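Local coordinates for penicillin-binding protein PbpB (Mycobacterium tuberculosis, PDB 6KGU) that cross-links peptidoglycan in cell-wall synthesis through a penicillin-sensitive transpeptidase domain, the target of beta-lactam antibiotics such as aztreonam, at residues Asn25-Ala37 with Ala120-Leu133. Sequence-based numbering, arbitrary orientation.
Sequences NNDRLAFTIEARA and AERQDLRQYPGGSL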
loop_
_atom_site.group_PDB
_atom_site.type_symbol
_atom_site.label_atom_id
_atom_site.label_comp_id
_atom_site.label_asym_id
_atom_site.label_seq_id
_atom_site.Cartn_x
_atom_site.Cartn_y
_atom_site.Cartn_z
ATOM N N ASN A 25 -6.114 -19.052 -6.943
ATOM C CA ASN A 25 -5.859 -20.435 -7.315
ATOM C C ASN A 25 -6.935 -21.380 -6.802
ATOM O O ASN A 25 -6.700 -22.587 -6.723
ATOM C CB ASN A 25 -4.482 -20.855 -6.807
ATOM C CG ASN A 25 -3.385 -19.926 -7.289
ATOM O OD1 ASN A 25 -3.309 -19.610 -8.480
ATOM N ND2 ASN A 25 -2.529 -19.490 -6.374
ATOM N N ASN A 26 -8.100 -20.845 -6.440
ATOM C CA ASN A 26 -9.259 -21.596 -5.966
ATOM C C ASN A 26 -9.046 -22.248 -4.608
ATOM O O ASN A 26 -9.817 -23.116 -4.217
ATOM C CB ASN A 26 -9.705 -22.642 -6.994
ATOM C CG ASN A 26 -10.695 -22.077 -7.972
ATOM O OD1 ASN A 26 -10.328 -21.360 -8.906
ATOM N ND2 ASN A 26 -11.973 -22.369 -7.747
ATOM N N ASP A 27 -8.040 -21.832 -3.856
ATOM C CA ASP A 27 -7.935 -22.255 -2.466
ATOM C C ASP A 27 -9.024 -21.577 -1.643
ATOM O O ASP A 27 -9.160 -20.350 -1.667
ATOM C CB ASP A 27 -6.555 -21.910 -1.916
ATOM C CG ASP A 27 -6.287 -22.556 -0.583
ATOM O OD1 ASP A 27 -6.583 -23.763 -0.441
ATOM O OD2 ASP A 27 -5.803 -21.851 0.335
ATOM N N ARG A 28 -9.811 -22.370 -0.920
ATOM C CA ARG A 28 -11.010 -21.834 -0.289
ATOM C C ARG A 28 -10.662 -20.959 0.908
ATOM O O ARG A 28 -9.833 -21.325 1.743
ATOM C CB ARG A 28 -11.936 -22.969 0.139
ATOM C CG ARG A 28 -12.515 -23.755 -1.042
ATOM C CD ARG A 28 -13.393 -24.906 -0.564
ATOM N NE ARG A 28 -12.650 -25.858 0.261
ATOM C CZ ARG A 28 -13.201 -26.891 0.890
ATOM N NH1 ARG A 28 -14.515 -27.108 0.800
ATOM N NH2 ARG A 28 -12.440 -27.707 1.612
ATOM N N LEU A 29 -11.298 -19.793 0.978
ATOM C CA LEU A 29 -11.289 -18.942 2.161
ATOM C C LEU A 29 -12.576 -19.056 2.961
ATOM O O LEU A 29 -12.543 -19.039 4.192
ATOM C CB LEU A 29 -11.060 -17.480 1.752
ATOM C CG LEU A 29 -9.659 -17.200 1.200
ATOM C CD1 LEU A 29 -9.611 -15.899 0.382
ATOM C CD2 LEU A 29 -8.637 -17.172 2.342
ATOM N N ALA A 30 -13.716 -19.178 2.288
ATOM C CA ALA A 30 -14.976 -19.318 2.992
ATOM C C ALA A 30 -15.878 -20.200 2.145
ATOM O O ALA A 30 -15.979 -19.995 0.934
ATOM C CB ALA A 30 -15.630 -17.954 3.252
ATOM N N PHE A 31 -16.525 -21.173 2.778
ATOM C CA PHE A 31 -17.463 -22.038 2.076
ATOM C C PHE A 31 -18.466 -22.578 3.082
ATOM O O PHE A 31 -18.233 -22.556 4.296
ATOM C CB PHE A 31 -16.743 -23.178 1.341
ATOM C CG PHE A 31 -16.102 -24.183 2.250
ATOM C CD1 PHE A 31 -16.822 -25.279 2.718
ATOM C CD2 PHE A 31 -14.771 -24.055 2.618
ATOM C CE1 PHE A 31 -16.234 -26.210 3.555
ATOM C CE2 PHE A 31 -14.173 -24.984 3.457
ATOM C CZ PHE A 31 -14.902 -26.067 3.923
ATOM N N THR A 32 -19.589 -23.070 2.565
ATOM C CA THR A 32 -20.711 -23.483 3.395
ATOM C C THR A 32 -20.851 -25.002 3.392
ATOM O O THR A 32 -20.641 -25.652 2.367
ATOM C CB THR A 32 -21.993 -22.810 2.908
ATOM O OG1 THR A 32 -21.914 -21.403 3.179
ATOM C CG2 THR A 32 -23.235 -23.394 3.587
ATOM N N ILE A 33 -21.167 -25.569 4.554
ATOM C CA ILE A 33 -21.544 -26.975 4.663
ATOM C C ILE A 33 -22.950 -27.057 5.245
ATOM O O ILE A 33 -23.366 -26.227 6.058
ATOM C CB ILE A 33 -20.563 -27.809 5.521
ATOM C CG1 ILE A 33 -20.804 -27.534 7.017
ATOM C CG2 ILE A 33 -19.138 -27.529 5.123
ATOM C CD1 ILE A 33 -19.737 -28.109 7.969
ATOM N N GLU A 34 -23.683 -28.078 4.819
ATOM C CA GLU A 34 -25.023 -28.304 5.343
ATOM C C GLU A 34 -24.951 -29.041 6.670
ATOM O O GLU A 34 -24.204 -30.010 6.820
ATOM C CB GLU A 34 -25.861 -29.108 4.354
ATOM C CG GLU A 34 -26.679 -28.261 3.413
ATOM C CD GLU A 34 -27.762 -29.066 2.720
ATOM O OE1 GLU A 34 -28.399 -29.919 3.386
ATOM O OE2 GLU A 34 -27.983 -28.836 1.512
ATOM N N ALA A 35 -25.725 -28.573 7.640
ATOM C CA ALA A 35 -25.867 -29.281 8.903
ATOM C C ALA A 35 -27.330 -29.215 9.322
ATOM O O ALA A 35 -28.206 -28.829 8.539
ATOM C CB ALA A 35 -24.936 -28.702 9.974
ATOM N N ARG A 36 -27.597 -29.584 10.574
ATOM C CA ARG A 36 -28.958 -29.626 11.081
ATOM C C ARG A 36 -29.012 -29.077 12.498
ATOM O O ARG A 36 -28.030 -29.132 13.241
ATOM C CB ARG A 36 -29.527 -31.049 11.042
ATOM C CG ARG A 36 -30.452 -31.302 9.860
ATOM C CD ARG A 36 -29.675 -31.648 8.603
ATOM N NE ARG A 36 -30.343 -31.162 7.399
ATOM C CZ ARG A 36 -30.014 -31.535 6.168
ATOM N NH1 ARG A 36 -30.674 -31.044 5.124
ATOM N NH2 ARG A 36 -29.029 -32.406 5.980
ATOM N N ALA A 37 -30.175 -28.540 12.858
ATOM C CA ALA A 37 -30.424 -28.036 14.205
ATOM C C ALA A 37 -31.457 -28.902 14.922
ATOM O O ALA A 37 -32.258 -29.586 14.282
ATOM C CB ALA A 37 -30.887 -26.601 14.157
ATOM N N ALA A 120 -36.972 -25.502 12.129
ATOM C CA ALA A 120 -35.771 -24.820 11.667
ATOM C C ALA A 120 -34.620 -25.805 11.566
ATOM O O ALA A 120 -33.506 -25.510 12.000
ATOM C CB ALA A 120 -35.411 -23.676 12.610
ATOM N N GLU A 121 -34.882 -26.973 10.975
ATOM C CA GLU A 121 -33.977 -28.102 11.158
ATOM C C GLU A 121 -32.718 -27.992 10.300
ATOM O O GLU A 121 -31.607 -28.184 10.804
ATOM C CB GLU A 121 -34.700 -29.421 10.881
ATOM C CG GLU A 121 -33.822 -30.617 11.181
ATOM C CD GLU A 121 -34.602 -31.881 11.441
ATOM O OE1 GLU A 121 -35.193 -32.416 10.479
ATOM O OE2 GLU A 121 -34.623 -32.335 12.610
ATOM N N ARG A 122 -32.858 -27.719 9.005
ATOM C CA ARG A 122 -31.669 -27.536 8.182
ATOM C C ARG A 122 -30.943 -26.262 8.594
ATOM O O ARG A 122 -31.566 -25.231 8.864
ATOM C CB ARG A 122 -32.023 -27.480 6.697
ATOM C CG ARG A 122 -30.793 -27.390 5.794
ATOM C CD ARG A 122 -31.174 -27.299 4.331
ATOM N NE ARG A 122 -30.012 -27.228 3.446
ATOM C CZ ARG A 122 -29.754 -26.208 2.634
ATOM N NH1 ARG A 122 -30.574 -25.169 2.604
ATOM N NH2 ARG A 122 -28.682 -26.222 1.852
ATOM N N GLN A 123 -29.615 -26.342 8.653
ATOM C CA GLN A 123 -28.802 -25.226 9.123
ATOM C C GLN A 123 -27.477 -25.255 8.380
ATOM O O GLN A 123 -26.713 -26.212 8.521
ATOM C CB GLN A 123 -28.584 -25.321 10.632
ATOM C CG GLN A 123 -27.901 -24.124 11.262
ATOM C CD GLN A 123 -27.443 -24.411 12.682
ATOM O OE1 GLN A 123 -27.137 -25.551 13.028
ATOM N NE2 GLN A 123 -27.405 -23.379 13.513
ATOM N N ASP A 124 -27.211 -24.218 7.593
ATOM C CA ASP A 124 -25.981 -24.126 6.820
ATOM C C ASP A 124 -24.885 -23.493 7.668
ATOM O O ASP A 124 -25.102 -22.449 8.286
ATOM C CB ASP A 124 -26.219 -23.304 5.556
ATOM C CG ASP A 124 -26.897 -24.107 4.461
ATOM O OD1 ASP A 124 -27.442 -25.190 4.759
ATOM O OD2 ASP A 124 -26.887 -23.653 3.299
ATOM N N LEU A 125 -23.715 -24.131 7.704
ATOM C CA LEU A 125 -22.587 -23.682 8.516
ATOM C C LEU A 125 -21.507 -23.090 7.620
ATOM O O LEU A 125 -20.992 -23.772 6.731
ATOM C CB LEU A 125 -22.003 -24.836 9.328
ATOM C CG LEU A 125 -22.972 -25.649 10.178
ATOM C CD1 LEU A 125 -22.205 -26.728 10.932
ATOM C CD2 LEU A 125 -23.724 -24.731 11.127
ATOM N N ARG A 126 -21.154 -21.833 7.868
ATOM C CA ARG A 126 -20.068 -21.191 7.141
ATOM C C ARG A 126 -18.729 -21.644 7.717
ATOM O O ARG A 126 -18.550 -21.674 8.939
ATOM C CB ARG A 126 -20.205 -19.669 7.225
ATOM C CG ARG A 126 -19.423 -18.920 6.157
ATOM C CD ARG A 126 -19.928 -19.292 4.756
ATOM N NE ARG A 126 -19.489 -18.337 3.739
ATOM C CZ ARG A 126 -19.517 -18.562 2.430
ATOM N NH1 ARG A 126 -19.967 -19.726 1.970
ATOM N NH2 ARG A 126 -19.081 -17.626 1.585
ATOM N N GLN A 127 -17.801 -22.017 6.841
ATOM C CA GLN A 127 -16.491 -22.528 7.229
ATOM C C GLN A 127 -15.409 -21.550 6.798
ATOM O O GLN A 127 -15.414 -21.092 5.654
ATOM C CB GLN A 127 -16.225 -23.890 6.581
ATOM C CG GLN A 127 -17.305 -24.910 6.857
ATOM C CD GLN A 127 -17.394 -25.248 8.321
ATOM O OE1 GLN A 127 -18.383 -24.958 8.977
ATOM N NE2 GLN A 127 -16.348 -25.853 8.847
ATOM N N TYR A 128 -14.464 -21.269 7.704
ATOM C CA TYR A 128 -13.309 -20.415 7.431
ATOM C C TYR A 128 -12.084 -21.258 7.742
ATOM O O TYR A 128 -11.524 -21.170 8.840
ATOM C CB TYR A 128 -13.334 -19.121 8.254
ATOM C CG TYR A 128 -14.535 -18.263 7.936
ATOM C CD1 TYR A 128 -14.535 -17.423 6.825
ATOM C CD2 TYR A 128 -15.688 -18.325 8.719
ATOM C CE1 TYR A 128 -15.651 -16.655 6.509
ATOM C CE2 TYR A 128 -16.809 -17.568 8.411
ATOM C CZ TYR A 128 -16.782 -16.734 7.305
ATOM O OH TYR A 128 -17.884 -15.968 6.994
ATOM N N PRO A 129 -11.666 -22.120 6.814
ATOM C CA PRO A 129 -10.591 -23.068 7.134
ATOM C C PRO A 129 -9.283 -22.390 7.503
ATOM O O PRO A 129 -8.484 -22.991 8.227
ATOM C CB PRO A 129 -10.459 -23.897 5.849
ATOM C CG PRO A 129 -10.991 -22.994 4.768
ATOM C CD PRO A 129 -12.125 -22.245 5.420
ATOM N N GLY A 130 -9.047 -21.157 7.057
ATOM C CA GLY A 130 -7.855 -20.428 7.445
ATOM C C GLY A 130 -8.005 -19.556 8.670
ATOM O O GLY A 130 -7.063 -18.846 9.033
ATOM N N GLY A 131 -9.153 -19.586 9.333
ATOM C CA GLY A 131 -9.320 -18.789 10.533
ATOM C C GLY A 131 -9.211 -17.314 10.199
ATOM O O GLY A 131 -9.974 -16.778 9.392
ATOM N N SER A 132 -8.235 -16.639 10.805
ATOM C CA SER A 132 -8.059 -15.208 10.588
ATOM C C SER A 132 -7.479 -14.872 9.214
ATOM O O SER A 132 -7.412 -13.686 8.870
ATOM C CB SER A 132 -7.156 -14.624 11.687
ATOM O OG SER A 132 -5.821 -15.048 11.496
ATOM N N LEU A 133 -7.072 -15.861 8.420
ATOM C CA LEU A 133 -6.365 -15.563 7.172
ATOM C C LEU A 133 -7.198 -14.666 6.254
ATOM O O LEU A 133 -8.310 -15.027 5.848
ATOM C CB LEU A 133 -6.001 -16.853 6.444
ATOM C CG LEU A 133 -5.305 -16.679 5.083
ATOM C CD1 LEU A 133 -3.918 -16.092 5.275
ATOM C CD2 LEU A 133 -5.192 -18.016 4.328
HETATM O O HOH W 1 -10.351 -19.291 5.622
HETATM O O HOH W 2 -20.048 -22.194 -0.256
#
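Phe31 and Gln127, Ile33 and Leu125, and Ala35 and Gln123 form the hydrogen-bonded pairs of an antiparallel ribbon in the N-terminal, dimerisation-domain part of the chain, with strand 122-127 at the edge of the sheet. The Phe31 ring, turned between its backbone N and carbonyl carbon (chi1 68°), lies over the CB of Gln127, which meets one face in a CH-pi contact 3.8 Å from the centroid. Arg28 NH1 sits over the opposite face, so a methylene and a guanidinium sandwich the ring. On the same side of the sheet as Phe31 and Gln127, Ile33 CG1 rests on Leu125 CB, and Leu125 CD1 reaches Ala35 CB at 3.5 Å.

The side of the sheet bearing Thr32, Glu34, Arg36, Arg122, Asp124 and Arg126 is largely charged. Arg122, with CG anti to its backbone N (chi1 -176°) and extended as far as NE, brings NH2 to Glu34 OE2 at 2.7 Å. This salt bridge has a weak, bent N-H bond, and carboxylate and guanidinium planes stand 83° apart. Asp124 OD1 lies over the face of the same guanidinium, a purely electrostatic contact, while Glu34 OE1 pairs with Arg36 NH1 at 3.1 Å. Toward the Phe31-Gln127 end of the ribbon, Arg126 gives NH1 to Thr32 OG1 at 2.8 Å, its guanidinium passing over Ala30 CB; its NE continues to Glu152, which also takes the Tyr128 hydroxyl. Where the strands part, one water bridges Leu29 O and Gly130 N.

Glu34 bridges Arg36 and Arg122, and Asp124 adds a second negative charge, so the network probably balances the two arginines, while backbone bonds and apolar packing hold the exposed ribbon together.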